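Local coordinates for LPXTG cell wall anchor domain-containing protein (Lactobacillus rhamnosus, PDB 7CBS) that serves as the basal pilin of the SpaCBA pilus, an adhesive subunit that probably helps anchor the sortase-assembled fibre to the cell wall, at residues V90-L95 with N151-M156; I108-T113 with K138-P143. All coordinates share one frame; numbering follows the deposited sequence.

Contact 1. Residues V90-L95 with N151-M156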
# COMPACT_ATOMS: atom_id res chain seq x y z
N VAL A 90 -23.36 -14.65 -3.51
CA VAL A 90 -24.72 -14.35 -2.95
C VAL A 90 -24.57 -13.33 -1.82
O VAL A 90 -25.40 -12.41 -1.76
CB VAL A 90 -25.42 -15.64 -2.47
CG1 VAL A 90 -26.69 -15.34 -1.68
CG2 VAL A 90 -25.73 -16.57 -3.63
N ALA A 91 -23.54 -13.47 -0.99
CA ALA A 91 -23.26 -12.60 0.18
C ALA A 91 -22.71 -11.24 -0.30
O ALA A 91 -23.04 -10.21 0.32
CB ALA A 91 -22.29 -13.28 1.11
N GLN A 92 -21.90 -11.25 -1.37
CA GLN A 92 -21.39 -10.02 -2.02
C GLN A 92 -22.57 -9.21 -2.56
O GLN A 92 -22.56 -7.98 -2.37
CB GLN A 92 -20.42 -10.36 -3.16
CG GLN A 92 -19.02 -10.70 -2.69
CD GLN A 92 -18.08 -10.92 -3.85
OE1 GLN A 92 -18.20 -11.89 -4.59
NE2 GLN A 92 -17.14 -10.00 -4.02
N THR A 93 -23.54 -9.87 -3.19
CA THR A 93 -24.74 -9.26 -3.81
C THR A 93 -25.68 -8.72 -2.72
O THR A 93 -26.23 -7.63 -2.92
CB THR A 93 -25.46 -10.26 -4.72
OG1 THR A 93 -24.57 -10.57 -5.80
CG2 THR A 93 -26.77 -9.73 -5.27
N THR A 94 -25.86 -9.47 -1.63
CA THR A 94 -26.74 -9.10 -0.48
C THR A 94 -26.21 -7.84 0.20
O THR A 94 -27.02 -6.92 0.46
CB THR A 94 -26.89 -10.27 0.50
OG1 THR A 94 -27.57 -11.33 -0.18
CG2 THR A 94 -27.66 -9.91 1.75
N LEU A 95 -24.90 -7.78 0.46
CA LEU A 95 -24.24 -6.63 1.16
C LEU A 95 -24.03 -5.45 0.19
O LEU A 95 -23.69 -4.36 0.68
CB LEU A 95 -22.90 -7.09 1.75
CG LEU A 95 -22.97 -7.87 3.06
CD1 LEU A 95 -21.59 -7.94 3.69
CD2 LEU A 95 -23.97 -7.24 4.04
N ASN A 151 -22.67 -0.31 -5.79
CA ASN A 151 -21.89 -0.63 -4.57
C ASN A 151 -21.04 -1.88 -4.86
O ASN A 151 -21.52 -2.75 -5.61
CB ASN A 151 -22.79 -0.85 -3.35
CG ASN A 151 -23.85 0.22 -3.17
OD1 ASN A 151 -23.55 1.40 -3.24
ND2 ASN A 151 -25.08 -0.19 -2.90
N LEU A 152 -19.83 -1.95 -4.30
CA LEU A 152 -18.88 -3.08 -4.50
C LEU A 152 -18.46 -3.63 -3.14
O LEU A 152 -17.98 -2.84 -2.30
CB LEU A 152 -17.64 -2.58 -5.26
CG LEU A 152 -17.81 -2.33 -6.76
CD1 LEU A 152 -16.56 -1.66 -7.30
CD2 LEU A 152 -18.10 -3.63 -7.51
N VAL A 153 -18.68 -4.93 -2.92
CA VAL A 153 -18.20 -5.68 -1.73
C VAL A 153 -16.96 -6.47 -2.14
O VAL A 153 -17.09 -7.39 -2.97
CB VAL A 153 -19.30 -6.59 -1.15
CG1 VAL A 153 -18.75 -7.51 -0.07
CG2 VAL A 153 -20.48 -5.79 -0.62
N VAL A 154 -15.80 -6.11 -1.59
CA VAL A 154 -14.47 -6.69 -1.94
C VAL A 154 -13.99 -7.55 -0.77
O VAL A 154 -13.97 -7.04 0.37
CB VAL A 154 -13.45 -5.58 -2.27
CG1 VAL A 154 -12.12 -6.16 -2.73
CG2 VAL A 154 -14.00 -4.60 -3.29
N VAL A 155 -13.62 -8.80 -1.06
CA VAL A 155 -13.09 -9.78 -0.07
C VAL A 155 -11.57 -9.82 -0.21
O VAL A 155 -11.07 -9.95 -1.34
CB VAL A 155 -13.72 -11.17 -0.28
CG1 VAL A 155 -13.24 -12.16 0.76
CG2 VAL A 155 -15.25 -11.10 -0.29
N MET A 156 -10.85 -9.70 0.91
CA MET A 156 -9.37 -9.81 0.96
C MET A 156 -9.00 -11.29 0.91
O MET A 156 -8.67 -11.87 1.96
CB MET A 156 -8.82 -9.13 2.22
CG MET A 156 -9.11 -7.64 2.26
SD MET A 156 -8.32 -6.73 0.89
CE MET A 156 -9.71 -5.78 0.26
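With CG beside its backbone N (chi1 -80°) and the next torsion extended, Gln92 reaches out from the helix to the strand edge, where its amide meets the carbonyl of Val153. NE2 of Gln92 donates to O of Val153 in a short bond of 2.8 Å, only modestly bent at an N-H...O angle of 153°. The acceptor lies nearly in the plane of the glutamine amide, which is thus turned to present an N-H to it, while the donor is tilted slightly out of the carbonyl plane. The stem of the side chain adds an apolar touch, CG of Gln92 lying 4.1 Å from CG1 of Val153.

Val153 points its CB at the helix. CG1 of Val153 also lies against CA of Gln92, while CG2 of Val153 sits 3.6 Å from CB of Leu95. The same CG2 of Val153 rests 3.5 Å from the backbone O of Gln92, an oxygen that accepts a hydrogen bond from Ser96 OG. This is helix-on-sheet packing in the N-terminal pilin domain: helix 88-95 packs obliquely against edge strand 152-155, their short axes 7.6 Å apart and their N-to-C directions at 140°. On the strand's other flank, Leu152 and Val154 pair through their backbones with Phe137 and Tyr135, leaving the Val153 carbonyl to face the glutamine. Leu95 continues the apolar layer onto Phe77 and Leu80 of helix 74-84, and Val155 also lies against Phe77.

Contact 2. Residues I108-T113 with K138-P143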
# COMPACT_ATOMS: atom_id res chain seq x y z
N ILE A 108 -14.78 3.67 7.49
CA ILE A 108 -13.29 3.75 7.63
C ILE A 108 -12.82 5.10 7.09
O ILE A 108 -12.15 5.84 7.85
CB ILE A 108 -12.60 2.57 6.91
CG1 ILE A 108 -13.11 1.22 7.42
CG2 ILE A 108 -11.09 2.71 6.99
CD1 ILE A 108 -12.06 0.13 7.53
N ALA A 109 -13.13 5.40 5.82
CA ALA A 109 -12.63 6.58 5.09
C ALA A 109 -13.64 7.04 4.03
O ALA A 109 -14.34 6.18 3.46
CB ALA A 109 -11.30 6.24 4.46
N GLN A 110 -13.68 8.35 3.78
CA GLN A 110 -14.49 9.02 2.73
C GLN A 110 -13.53 9.81 1.84
O GLN A 110 -12.83 10.69 2.37
CB GLN A 110 -15.55 9.91 3.38
CG GLN A 110 -16.61 10.41 2.41
CD GLN A 110 -17.90 10.75 3.12
OE1 GLN A 110 -17.94 11.61 3.99
NE2 GLN A 110 -18.97 10.06 2.75
N VAL A 111 -13.49 9.50 0.54
CA VAL A 111 -12.43 9.95 -0.42
C VAL A 111 -13.09 10.41 -1.72
O VAL A 111 -13.98 9.69 -2.22
CB VAL A 111 -11.42 8.81 -0.66
CG1 VAL A 111 -10.56 9.05 -1.90
CG2 VAL A 111 -10.54 8.58 0.56
N VAL A 112 -12.63 11.54 -2.26
CA VAL A 112 -13.15 12.20 -3.50
C VAL A 112 -12.28 11.75 -4.68
O VAL A 112 -11.06 11.58 -4.48
CB VAL A 112 -13.16 13.73 -3.36
CG1 VAL A 112 -14.07 14.38 -4.39
CG2 VAL A 112 -13.55 14.18 -1.95
N THR A 113 -12.88 11.58 -5.87
CA THR A 113 -12.17 11.22 -7.13
C THR A 113 -11.36 12.43 -7.61
O THR A 113 -11.94 13.53 -7.68
CB THR A 113 -13.13 10.73 -8.21
OG1 THR A 113 -14.28 11.58 -8.23
CG2 THR A 113 -13.57 9.30 -8.01
N LYS A 138 -19.28 2.42 -1.56
CA LYS A 138 -20.50 3.14 -2.02
C LYS A 138 -20.12 4.54 -2.52
O LYS A 138 -19.20 5.14 -1.95
CB LYS A 138 -21.51 3.29 -0.88
CG LYS A 138 -21.96 2.00 -0.21
CD LYS A 138 -22.93 2.23 0.93
CE LYS A 138 -24.22 2.90 0.52
NZ LYS A 138 -25.15 3.03 1.67
N GLU A 139 -20.82 5.01 -3.55
CA GLU A 139 -20.82 6.43 -4.00
C GLU A 139 -21.89 7.17 -3.18
O GLU A 139 -23.08 6.91 -3.41
CB GLU A 139 -21.11 6.52 -5.51
CG GLU A 139 -21.18 7.95 -6.02
CD GLU A 139 -21.57 8.07 -7.49
OE1 GLU A 139 -20.99 7.34 -8.32
OE2 GLU A 139 -22.45 8.90 -7.80
N THR A 140 -21.46 8.06 -2.27
CA THR A 140 -22.33 8.74 -1.27
C THR A 140 -22.56 10.20 -1.65
O THR A 140 -23.37 10.85 -0.97
CB THR A 140 -21.72 8.61 0.14
OG1 THR A 140 -20.37 9.08 0.07
CG2 THR A 140 -21.76 7.20 0.67
N ALA A 141 -21.85 10.73 -2.66
CA ALA A 141 -22.02 12.11 -3.16
C ALA A 141 -21.41 12.23 -4.56
O ALA A 141 -20.35 11.62 -4.81
CB ALA A 141 -21.40 13.10 -2.20
N ALA A 142 -22.07 13.01 -5.43
CA ALA A 142 -21.65 13.27 -6.82
C ALA A 142 -22.23 14.61 -7.27
O ALA A 142 -23.33 14.98 -6.85
CB ALA A 142 -22.11 12.15 -7.72
N PRO A 143 -21.51 15.38 -8.12
CA PRO A 143 -22.12 16.50 -8.84
C PRO A 143 -23.41 16.05 -9.55
O PRO A 143 -23.56 14.87 -9.79
CB PRO A 143 -21.04 16.90 -9.86
CG PRO A 143 -19.74 16.47 -9.21
CD PRO A 143 -20.08 15.24 -8.40
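The backbones of 108-113 and 138-143 stay well apart, their closest CA atoms, those of Gln110 and Thr140, being 8.8 Å from each other, a spacing that fits strands separated by a third. That third strand is 67-72, antiparallel to both 107-112 and 131-141 in the mixed sheet of the pilin domain, and between these two segments the approach is made by side chains. Thr140 and Ala141 both face Thr67, which fits a classic beta bulge in strand 131-141; the backbone of Thr140 (phi -106°, psi -9°) departs from extended geometry at this point.

Gln110 holds CG anti to its backbone N (chi1 -168°) and remains extended through CD, which carries its amide over the middle strand. There NE2 of Gln110 stands 3.2 Å from OG1 of Thr140, and the rest of the approach is slight, CB of Thr140 lying 4.1 Å from NE2 of Gln110. The stronger polar partner of both groups belongs to the middle strand: Thr69 OG1 is hydrogen-bonded to Gln110 NE2 and to Thr140 OG1, so one hydroxyl ties together the amide and the second hydroxyl. Thr140 OG1 also makes a weak hydrogen bond to Thr67 O. The cluster is a small polar patch on the surface of the sheet, with both Gln110 and Thr140 solvent-exposed and just 55 Å² buried between the two segments. The first torsion of Thr140 sets OG1 between the backbone N and the carbonyl carbon, which puts that hydroxyl where it meets both Thr69 OG1 and NE2 of Gln110, while the methyl CG2 of Thr140 stays 4.5 Å from NE2 of Gln110.

Contact 1 is partly buried and joins a helix to an edge of the sheet, whereas contact 2 is a surface contact between strands 107-112 and 131-141 of that sheet. They share a framework, since strand 131-141, which supplies 138-143, pairs antiparallel with strand 152-155. The chemistry follows the place: contact 1 combines a well-defined amide-to-carbonyl hydrogen bond with apolar packing and buries 231 Å², while contact 2 buries 55 Å² and relies on polar ends gathered round a third residue. Their centres are 18 Å apart, on opposite sides of the chain's centre, yet they touch where OD1 of Asn151 packs 3.5 Å from CG of Lys138.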